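Cellulase (Clostridium cellulovorans, PDB 6UI3) hydrolyses internal beta-1,4 links of cellulose and probably related plant polysaccharides, this chain being the family 5 broad-specificity endoglucanase domain of a longer protein. Local coordinates at residues C301-F309 against R315-N323; K110-A118 against T149-E157. All blocks are in the same frame, centred on the assembly; numbering follows the deposited sequence. Where two conformers were deposited one is given.

Both contacts belong to one closed barrel of eight parallel strands, the TIM-barrel fold of family 5. Interaction 2 comes first along the chain. It joins the loops that follow strands 101-105 and 145-148, which are neighbours in the sheet, with helix 120-137 between them in sequence. Interaction 1 closes later, at the last strand, where the loop before helix 329-339 folds back on the end of strand 301-305. The centres are about 26 Å apart, and the nearest atoms about 6 Å apart, so the two do not touch. Both shape loops at the C-terminal ends of strands, the side where TIM-barrel enzymes carry their active site.

Interaction 1 (C301-F309 against R315-N323); sequences CLWWDNNNF and RLGLLNRKN
N307 and G317 bring the two backbones closest, with their CA atoms 4.3 Å apart. Strand 301-305 ends just before this point, and 315-323 has no regular structure. G317 N gives a hydrogen bond to N308 O over 3.2 Å. The D305 carboxylate gathers backbone N-H groups. Its OD2 takes L319 N at 2.9 Å on the syn lone pair, and W27 NE1 also bonds to OD2. L318 N makes weak bonds to both oxygens. OD1 closes an Asx turn by accepting N307 N. Together these bonds hold the carboxylate in place. W303 swings its indole toward 315-323 with CG opposite the backbone N (chi1 -178°). Its NE1 points at L316 O in the plane of the ring, 2.9 Å away and almost straight at 177°. L318 then lies over a face of the same indole, with CD1 3.4 Å from the centre of the five-membered ring, a CH-pi contact. N307 OD1 receives R321 N at 2.9 Å, with the donor above the amide plane. N307 CB sits over one face of the R321 guanidinium, whose NH1 bonds to T32. A water links D305 OD1, weakly, to L319 O and R321 NE. G317 CA packs on a face of the F309 ring. W303 shares backbone hydrogen bonds with G26 and N28, on strand 25-29, where the barrel closes. W303 and L318 both rest on M335 of helix 329-339.

Interaction 2 (K110-A118 against T149-E157); sequences KFQGQFDEA and TINQPRHEE. Unlike the reference sequence in segment 149-157: Q152 (reference Glu).
Q112 reaches N151 and Q152 with a fully extended side chain, CG opposite the backbone N (chi1 -177°). Across this contact its OE1 takes two hydrogen bonds, both from the same face of the amide plane. One comes from Q152 N at 3.2 Å, the other from N151 ND2. N151 OD1 is held by R64. At the other end D116 turns CG between its own N and carbonyl carbon (chi1 50°), which brings the carboxylate to H155. H155 ND1 donates to D116 OD2 at 2.7 Å. The oxygen lies in the imidazole plane and is met on its anti side, while D116 OD1 bonds to H119. Between these ends, F115 lays its ring over P153. P153 CB stands 3.6 Å from the ring centroid, nearly on the normal, a CH-pi contact. I150 CD1 touches F111 CE1 at 3.9 Å. The backbones pair through E156 N to G113 O at 2.8 Å. R154 adds two more bonds, from its N to Q112 O and from F115 N to its O. Q114 and H155 form a single beta bridge. The buried F115 O has no polar partner in the model. N151-Q152-P153 follows strand 145-148, where family 5 enzymes have an Asn-Glu-Pro signature whose glutamate is the general acid/base. Q152, Glu in the reference sequence, occupies that position and bonds to H222, so the contact probably borders the active site.

Interaction 1 (C301-F309 against R315-N323)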
loop_
_atom_site.group_PDB
_atom_site.type_symbol
_atom_site.label_atom_id
_atom_site.label_comp_id
_atom_site.label_asym_id
_atom_site.label_seq_id
_atom_site.Cartn_x
_atom_site.Cartn_y
_atom_site.Cartn_z
ATOM N N CYS A 301 4.022 1.189 -8.926
ATOM C CA CYS A 301 2.963 2.117 -8.557
ATOM C C CYS A 301 1.644 1.376 -8.405
ATOM O O CYS A 301 1.250 0.615 -9.290
ATOM C CB CYS A 301 2.792 3.202 -9.619
ATOM S SG CYS A 301 4.232 4.265 -9.816
ATOM N N LEU A 302 0.972 1.595 -7.283
ATOM C CA LEU A 302 -0.296 0.945 -6.981
ATOM C C LEU A 302 -1.394 1.996 -6.872
ATOM O O LEU A 302 -1.402 2.792 -5.932
ATOM C CB LEU A 302 -0.177 0.159 -5.676
ATOM C CG LEU A 302 0.689 -1.095 -5.669
ATOM C CD1 LEU A 302 2.115 -0.921 -5.973
ATOM C CD2 LEU A 302 0.570 -1.760 -4.298
ATOM N N TRP A 303 -2.323 2.002 -7.823
ATOM C CA TRP A 303 -3.424 2.960 -7.820
ATOM C C TRP A 303 -4.378 2.677 -6.662
ATOM O O TRP A 303 -4.730 1.529 -6.396
ATOM C CB TRP A 303 -4.175 2.877 -9.158
ATOM C CG TRP A 303 -5.324 3.865 -9.293
ATOM C CD1 TRP A 303 -6.562 3.738 -8.752
ATOM C CD2 TRP A 303 -5.343 5.093 -10.036
ATOM N NE1 TRP A 303 -7.334 4.820 -9.077
ATOM C CE2 TRP A 303 -6.622 5.660 -9.880
ATOM C CE3 TRP A 303 -4.404 5.769 -10.807
ATOM C CZ2 TRP A 303 -6.981 6.861 -10.471
ATOM C CZ3 TRP A 303 -4.772 6.956 -11.407
ATOM C CH2 TRP A 303 -6.055 7.478 -11.241
ATOM N N TRP A 304 -4.811 3.744 -5.988
ATOM C CA TRP A 304 -5.819 3.631 -4.921
ATOM C C TRP A 304 -7.218 3.633 -5.524
ATOM O O TRP A 304 -7.718 4.676 -5.937
ATOM C CB TRP A 304 -5.695 4.778 -3.915
ATOM C CG TRP A 304 -6.709 4.650 -2.809
ATOM C CD1 TRP A 304 -7.918 5.281 -2.717
ATOM C CD2 TRP A 304 -6.602 3.818 -1.656
ATOM N NE1 TRP A 304 -8.579 4.877 -1.578
ATOM C CE2 TRP A 304 -7.784 3.986 -0.900
ATOM C CE3 TRP A 304 -5.621 2.947 -1.179
ATOM C CZ2 TRP A 304 -7.999 3.313 0.289
ATOM C CZ3 TRP A 304 -5.837 2.291 0.001
ATOM C CH2 TRP A 304 -7.008 2.476 0.726
ATOM N N ASP A 305 -7.860 2.469 -5.562
ATOM C CA ASP A 305 -9.175 2.299 -6.183
ATOM C C ASP A 305 -10.231 2.082 -5.105
ATOM O O ASP A 305 -10.356 0.993 -4.550
ATOM C CB ASP A 305 -9.167 1.160 -7.190
ATOM C CG ASP A 305 -10.406 1.153 -8.056
ATOM O OD1 ASP A 305 -11.453 1.677 -7.594
ATOM O OD2 ASP A 305 -10.322 0.602 -9.172
ATOM N N ASN A 306 -10.996 3.137 -4.810
ATOM C CA ASN A 306 -12.045 3.056 -3.801
ATOM C C ASN A 306 -13.433 2.738 -4.366
ATOM O O ASN A 306 -14.414 2.745 -3.607
ATOM C CB ASN A 306 -12.101 4.345 -2.979
ATOM C CG ASN A 306 -12.421 5.567 -3.802
ATOM O OD1 ASN A 306 -12.729 5.490 -4.994
ATOM N ND2 ASN A 306 -12.372 6.711 -3.148
ATOM N N ASN A 307 -13.539 2.420 -5.654
ATOM C CA ASN A 307 -14.817 2.083 -6.288
ATOM C C ASN A 307 -15.815 3.235 -6.242
ATOM O O ASN A 307 -17.026 3.009 -6.357
ATOM C CB ASN A 307 -15.432 0.820 -5.647
ATOM C CG ASN A 307 -16.575 0.209 -6.454
ATOM O OD1 ASN A 307 -16.548 0.117 -7.681
ATOM N ND2 ASN A 307 -17.597 -0.231 -5.736
ATOM N N ASN A 308 -15.357 4.484 -6.124
ATOM C CA ASN A 308 -16.244 5.645 -6.121
ATOM C C ASN A 308 -16.313 6.246 -7.521
ATOM O O ASN A 308 -15.315 6.779 -8.024
ATOM C CB ASN A 308 -15.771 6.698 -5.121
ATOM C CG ASN A 308 -16.698 7.896 -5.055
ATOM O OD1 ASN A 308 -17.820 7.863 -5.552
ATOM N ND2 ASN A 308 -16.225 8.962 -4.457
ATOM N N PHE A 309 -17.487 6.134 -8.147
ATOM C CA PHE A 309 -17.789 6.707 -9.455
ATOM C C PHE A 309 -18.889 7.753 -9.358
ATOM O O PHE A 309 -19.441 8.164 -10.390
ATOM C CB PHE A 309 -18.186 5.595 -10.438
ATOM C CG PHE A 309 -17.095 4.595 -10.640
ATOM C CD1 PHE A 309 -17.001 3.493 -9.817
ATOM C CD2 PHE A 309 -16.120 4.790 -11.606
ATOM C CE1 PHE A 309 -15.971 2.595 -9.964
ATOM C CE2 PHE A 309 -15.088 3.890 -11.759
ATOM C CZ PHE A 309 -15.014 2.791 -10.930
ATOM N N ARG A 315 -12.963 10.803 -5.972
ATOM C CA ARG A 315 -13.450 10.086 -7.155
ATOM C C ARG A 315 -12.259 9.359 -7.769
ATOM O O ARG A 315 -11.583 9.857 -8.681
ATOM C CB ARG A 315 -14.120 11.053 -8.120
ATOM C CG ARG A 315 -15.329 11.754 -7.500
ATOM C CD ARG A 315 -15.731 12.977 -8.309
ATOM N NE ARG A 315 -16.361 12.599 -9.573
ATOM C CZ ARG A 315 -16.461 13.386 -10.639
ATOM N NH1 ARG A 315 -15.951 14.605 -10.620
ATOM N NH2 ARG A 315 -17.067 12.943 -11.734
ATOM N N LEU A 316 -11.994 8.157 -7.260
ATOM C CA LEU A 316 -10.767 7.425 -7.549
ATOM C C LEU A 316 -11.042 6.051 -8.140
ATOM O O LEU A 316 -10.124 5.236 -8.273
ATOM C CB LEU A 316 -9.924 7.311 -6.271
ATOM C CG LEU A 316 -9.446 8.642 -5.706
ATOM C CD1 LEU A 316 -8.794 8.469 -4.342
ATOM C CD2 LEU A 316 -8.491 9.301 -6.678
ATOM N N GLY A 317 -12.287 5.753 -8.498
ATOM C CA GLY A 317 -12.595 4.441 -9.041
ATOM C C GLY A 317 -11.961 4.208 -10.407
ATOM O O GLY A 317 -11.929 5.099 -11.262
ATOM N N LEU A 318 -11.458 2.988 -10.612
ATOM C CA LEU A 318 -11.079 2.505 -11.934
ATOM C C LEU A 318 -11.883 1.286 -12.348
ATOM O O LEU A 318 -12.416 1.243 -13.468
ATOM C CB LEU A 318 -9.589 2.145 -12.018
ATOM C CG LEU A 318 -8.584 3.287 -11.942
ATOM C CD1 LEU A 318 -7.182 2.731 -12.102
ATOM C CD2 LEU A 318 -8.864 4.340 -13.013
ATOM N N LEU A 319 -11.964 0.281 -11.480
ATOM C CA LEU A 319 -12.788 -0.901 -11.700
ATOM C C LEU A 319 -14.153 -0.673 -11.061
ATOM O O LEU A 319 -14.256 -0.497 -9.844
ATOM C CB LEU A 319 -12.123 -2.124 -11.070
ATOM C CG LEU A 319 -12.973 -3.384 -11.079
ATOM C CD1 LEU A 319 -13.166 -3.878 -12.524
ATOM C CD2 LEU A 319 -12.358 -4.459 -10.212
ATOM N N ASN A 320 -15.202 -0.645 -11.876
ATOM C CA ASN A 320 -16.556 -0.585 -11.337
ATOM C C ASN A 320 -16.887 -1.985 -10.830
ATOM O O ASN A 320 -17.082 -2.909 -11.627
ATOM C CB ASN A 320 -17.536 -0.114 -12.407
ATOM C CG ASN A 320 -18.953 -0.071 -11.900
ATOM O OD1 ASN A 320 -19.351 -0.899 -11.077
ATOM N ND2 ASN A 320 -19.727 0.900 -12.372
ATOM N N ARG A 321 -16.952 -2.157 -9.512
ATOM C CA ARG A 321 -17.108 -3.490 -8.947
ATOM C C ARG A 321 -18.516 -4.048 -9.086
ATOM O O ARG A 321 -18.704 -5.244 -8.872
ATOM C CB ARG A 321 -16.692 -3.507 -7.473
ATOM C CG ARG A 321 -15.225 -3.154 -7.256
ATOM C CD ARG A 321 -14.817 -3.267 -5.793
ATOM N NE ARG A 321 -13.693 -2.405 -5.480
ATOM C CZ ARG A 321 -13.291 -2.144 -4.241
ATOM N NH1 ARG A 321 -13.877 -2.735 -3.214
ATOM N NH2 ARG A 321 -12.308 -1.282 -4.033
ATOM N N LYS A 322 -19.503 -3.216 -9.417
ATOM C CA LYS A 322 -20.862 -3.713 -9.593
ATOM C C LYS A 322 -20.981 -4.565 -10.849
ATOM O O LYS A 322 -21.710 -5.557 -10.855
ATOM C CB LYS A 322 -21.855 -2.552 -9.636
ATOM C CG LYS A 322 -23.318 -3.015 -9.646
ATOM C CD LYS A 322 -24.299 -1.854 -9.521
ATOM C CE LYS A 322 -24.642 -1.548 -8.067
ATOM N NZ LYS A 322 -25.388 -0.259 -7.938
ATOM N N ASN A 323 -20.281 -4.203 -11.924
ATOM C CA ASN A 323 -20.419 -4.928 -13.186
ATOM C C ASN A 323 -19.083 -5.278 -13.822
ATOM O O ASN A 323 -19.063 -5.801 -14.950
ATOM C CB ASN A 323 -21.337 -4.183 -14.160
ATOM C CG ASN A 323 -20.795 -2.854 -14.560
ATOM O OD1 ASN A 323 -19.678 -2.504 -14.218
ATOM N ND2 ASN A 323 -21.574 -2.105 -15.330
HETATM O O HOH W 1 -12.933 -0.643 -7.483
HETATM O O HOH W 2 -18.390 10.433 -11.904
#

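Interaction 2 (K110-A118 against T149-E157)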
loop_
_atom_site.group_PDB
_atom_site.type_symbol
_atom_site.label_atom_id
_atom_site.label_comp_id
_atom_site.label_asym_id
_atom_site.label_seq_id
_atom_site.Cartn_x
_atom_site.Cartn_y
_atom_site.Cartn_z
ATOM N N LYS A 110 -6.605 1.739 15.485
ATOM C CA LYS A 110 -6.461 2.913 16.343
ATOM C C LYS A 110 -4.995 3.284 16.552
ATOM O O LYS A 110 -4.636 4.463 16.543
ATOM C CB LYS A 110 -7.132 2.639 17.691
ATOM C CG LYS A 110 -7.022 3.776 18.690
ATOM C CD LYS A 110 -7.910 4.934 18.304
ATOM C CE LYS A 110 -8.433 5.681 19.530
ATOM N NZ LYS A 110 -9.708 6.413 19.235
ATOM N N PHE A 111 -4.125 2.294 16.751
ATOM C CA PHE A 111 -2.731 2.623 17.058
ATOM C C PHE A 111 -2.005 3.314 15.909
ATOM O O PHE A 111 -0.953 3.917 16.140
ATOM C CB PHE A 111 -1.955 1.414 17.614
ATOM C CG PHE A 111 -1.383 0.434 16.590
ATOM C CD1 PHE A 111 -0.201 0.713 15.928
ATOM C CD2 PHE A 111 -1.962 -0.804 16.382
ATOM C CE1 PHE A 111 0.354 -0.185 15.050
ATOM C CE2 PHE A 111 -1.390 -1.719 15.493
ATOM C CZ PHE A 111 -0.238 -1.403 14.845
ATOM N N GLN A 112 -2.535 3.248 14.688
ATOM C CA GLN A 112 -1.922 3.956 13.569
ATOM C C GLN A 112 -1.725 5.432 13.861
ATOM O O GLN A 112 -0.818 6.060 13.293
ATOM C CB GLN A 112 -2.809 3.805 12.331
ATOM C CG GLN A 112 -2.237 4.444 11.061
ATOM C CD GLN A 112 -3.184 4.296 9.878
ATOM O OE1 GLN A 112 -2.953 3.488 8.988
ATOM N NE2 GLN A 112 -4.269 5.051 9.879
ATOM N N GLY A 113 -2.600 6.023 14.682
ATOM C CA GLY A 113 -2.519 7.434 15.018
ATOM C C GLY A 113 -1.857 7.755 16.341
ATOM O O GLY A 113 -2.028 8.854 16.873
ATOM N N GLN A 114 -1.104 6.798 16.879
ATOM C CA GLN A 114 -0.516 6.907 18.212
ATOM C C GLN A 114 1.001 6.742 18.181
ATOM O O GLN A 114 1.608 6.292 19.157
ATOM C CB GLN A 114 -1.182 5.930 19.175
ATOM C CG GLN A 114 -2.689 6.199 19.310
ATOM C CD GLN A 114 -3.342 5.272 20.295
ATOM O OE1 GLN A 114 -3.209 4.059 20.203
ATOM N NE2 GLN A 114 -4.033 5.847 21.267
ATOM N N PHE A 115 1.634 7.180 17.090
ATOM C CA PHE A 115 3.093 7.101 16.942
ATOM C C PHE A 115 3.754 8.283 17.637
ATOM O O PHE A 115 4.213 9.247 17.021
ATOM C CB PHE A 115 3.479 6.960 15.469
ATOM C CG PHE A 115 3.373 5.531 14.985
ATOM C CD1 PHE A 115 2.134 4.947 14.747
ATOM C CD2 PHE A 115 4.512 4.743 14.838
ATOM C CE1 PHE A 115 2.027 3.610 14.380
ATOM C CE2 PHE A 115 4.415 3.414 14.464
ATOM C CZ PHE A 115 3.187 2.847 14.221
ATOM N N ASP A 116 3.808 8.181 18.965
ATOM C CA ASP A 116 4.395 9.185 19.841
ATOM C C ASP A 116 4.970 8.479 21.066
ATOM O O ASP A 116 4.673 7.317 21.334
ATOM C CB ASP A 116 3.376 10.284 20.200
ATOM C CG ASP A 116 2.050 9.719 20.694
ATOM O OD1 ASP A 116 2.079 8.966 21.677
ATOM O OD2 ASP A 116 0.989 10.005 20.081
ATOM N N GLU A 117 5.801 9.194 21.823
ATOM C CA GLU A 117 6.431 8.557 22.981
ATOM C C GLU A 117 5.414 8.119 24.024
ATOM O O GLU A 117 5.613 7.101 24.695
ATOM C CB GLU A 117 7.460 9.483 23.620
ATOM C CG GLU A 117 8.789 9.515 22.884
ATOM C CD GLU A 117 9.541 8.197 22.967
ATOM O OE1 GLU A 117 9.426 7.507 24.002
ATOM O OE2 GLU A 117 10.260 7.859 22.007
ATOM N N ALA A 118 4.332 8.881 24.192
ATOM C CA ALA A 118 3.317 8.531 25.178
ATOM C C ALA A 118 2.711 7.153 24.928
ATOM O O ALA A 118 2.293 6.484 25.876
ATOM C CB ALA A 118 2.221 9.597 25.191
ATOM N N THR A 149 4.079 -3.046 7.175
ATOM C CA THR A 149 4.005 -3.147 8.641
ATOM C C THR A 149 2.930 -2.255 9.275
ATOM O O THR A 149 2.422 -2.573 10.357
ATOM C CB THR A 149 5.353 -2.804 9.290
ATOM O OG1 THR A 149 5.677 -1.440 8.971
ATOM C CG2 THR A 149 6.465 -3.760 8.874
ATOM N N ILE A 150 2.624 -1.117 8.656
ATOM C CA ILE A 150 1.609 -0.172 9.133
ATOM C C ILE A 150 1.344 0.777 7.969
ATOM O O ILE A 150 2.272 1.154 7.264
ATOM C CB ILE A 150 2.047 0.539 10.432
ATOM C CG1 ILE A 150 0.943 1.464 10.962
ATOM C CG2 ILE A 150 3.368 1.282 10.241
ATOM C CD1 ILE A 150 -0.357 0.777 11.376
ATOM N N ASN A 151 0.095 1.173 7.757
ATOM C CA ASN A 151 -0.285 1.954 6.571
ATOM C C ASN A 151 0.290 3.376 6.581
ATOM O O ASN A 151 1.211 3.686 5.819
ATOM C CB ASN A 151 -1.813 1.948 6.472
ATOM C CG ASN A 151 -2.320 2.886 5.432
ATOM O OD1 ASN A 151 -1.862 2.829 4.280
ATOM N ND2 ASN A 151 -3.233 3.761 5.799
ATOM N N GLN A 152 -0.265 4.258 7.411
ATOM C CA GLN A 152 0.087 5.685 7.448
ATOM C C GLN A 152 0.327 6.104 8.892
ATOM O O GLN A 152 -0.467 6.841 9.498
ATOM C CB GLN A 152 -0.960 6.538 6.729
ATOM C CG GLN A 152 -0.823 6.359 5.210
ATOM C CD GLN A 152 -1.831 7.063 4.348
ATOM O OE1 GLN A 152 -1.652 7.148 3.130
ATOM N NE2 GLN A 152 -2.883 7.557 4.937
ATOM N N PRO A 153 1.423 5.623 9.477
ATOM C CA PRO A 153 1.679 5.853 10.905
ATOM C C PRO A 153 1.898 7.323 11.208
ATOM O O PRO A 153 2.651 8.009 10.508
ATOM C CB PRO A 153 2.966 5.056 11.166
ATOM C CG PRO A 153 3.654 5.014 9.814
ATOM C CD PRO A 153 2.524 4.890 8.825
ATOM N N ARG A 154 1.287 7.795 12.289
ATOM C CA ARG A 154 1.356 9.215 12.594
ATOM C C ARG A 154 0.930 9.453 14.034
ATOM O O ARG A 154 0.461 8.549 14.730
ATOM C CB ARG A 154 0.473 10.019 11.625
ATOM C CG ARG A 154 -0.992 9.667 11.697
ATOM C CD ARG A 154 -1.732 10.407 10.619
ATOM N NE ARG A 154 -3.167 10.233 10.554
ATOM C CZ ARG A 154 -3.771 9.260 9.888
ATOM N NH1 ARG A 154 -3.075 8.307 9.297
ATOM N NH2 ARG A 154 -5.093 9.249 9.821
ATOM N N HIS A 155 1.075 10.700 14.465
ATOM C CA HIS A 155 0.482 11.194 15.700
ATOM C C HIS A 155 -0.789 11.944 15.327
ATOM O O HIS A 155 -0.726 12.987 14.667
ATOM C CB HIS A 155 1.460 12.125 16.409
ATOM C CG HIS A 155 0.856 12.910 17.534
ATOM N ND1 HIS A 155 0.641 12.377 18.787
ATOM C CD2 HIS A 155 0.418 14.189 17.591
ATOM C CE1 HIS A 155 0.104 13.296 19.570
ATOM N NE2 HIS A 155 -0.042 14.406 18.867
ATOM N N GLU A 156 -1.941 11.416 15.750
ATOM C CA GLU A 156 -3.248 12.081 15.588
ATOM C C GLU A 156 -3.425 12.432 14.111
ATOM O O GLU A 156 -3.326 11.534 13.263
ATOM C CB GLU A 156 -3.403 13.231 16.578
ATOM C CG GLU A 156 -3.353 12.767 18.009
ATOM C CD GLU A 156 -3.613 13.879 19.005
ATOM O OE1 GLU A 156 -3.691 15.056 18.593
ATOM O OE2 GLU A 156 -3.728 13.568 20.205
ATOM N N GLU A 157 -3.737 13.681 13.769
ATOM C CA GLU A 157 -3.829 14.146 12.387
ATOM C C GLU A 157 -2.735 15.165 12.071
ATOM O O GLU A 157 -2.938 16.126 11.321
ATOM C CB GLU A 157 -5.226 14.693 12.095
ATOM C CG GLU A 157 -6.310 13.632 12.138
ATOM C CD GLU A 157 -6.126 12.575 11.055
ATOM O OE1 GLU A 157 -5.717 12.917 9.923
ATOM O OE2 GLU A 157 -6.389 11.398 11.329
#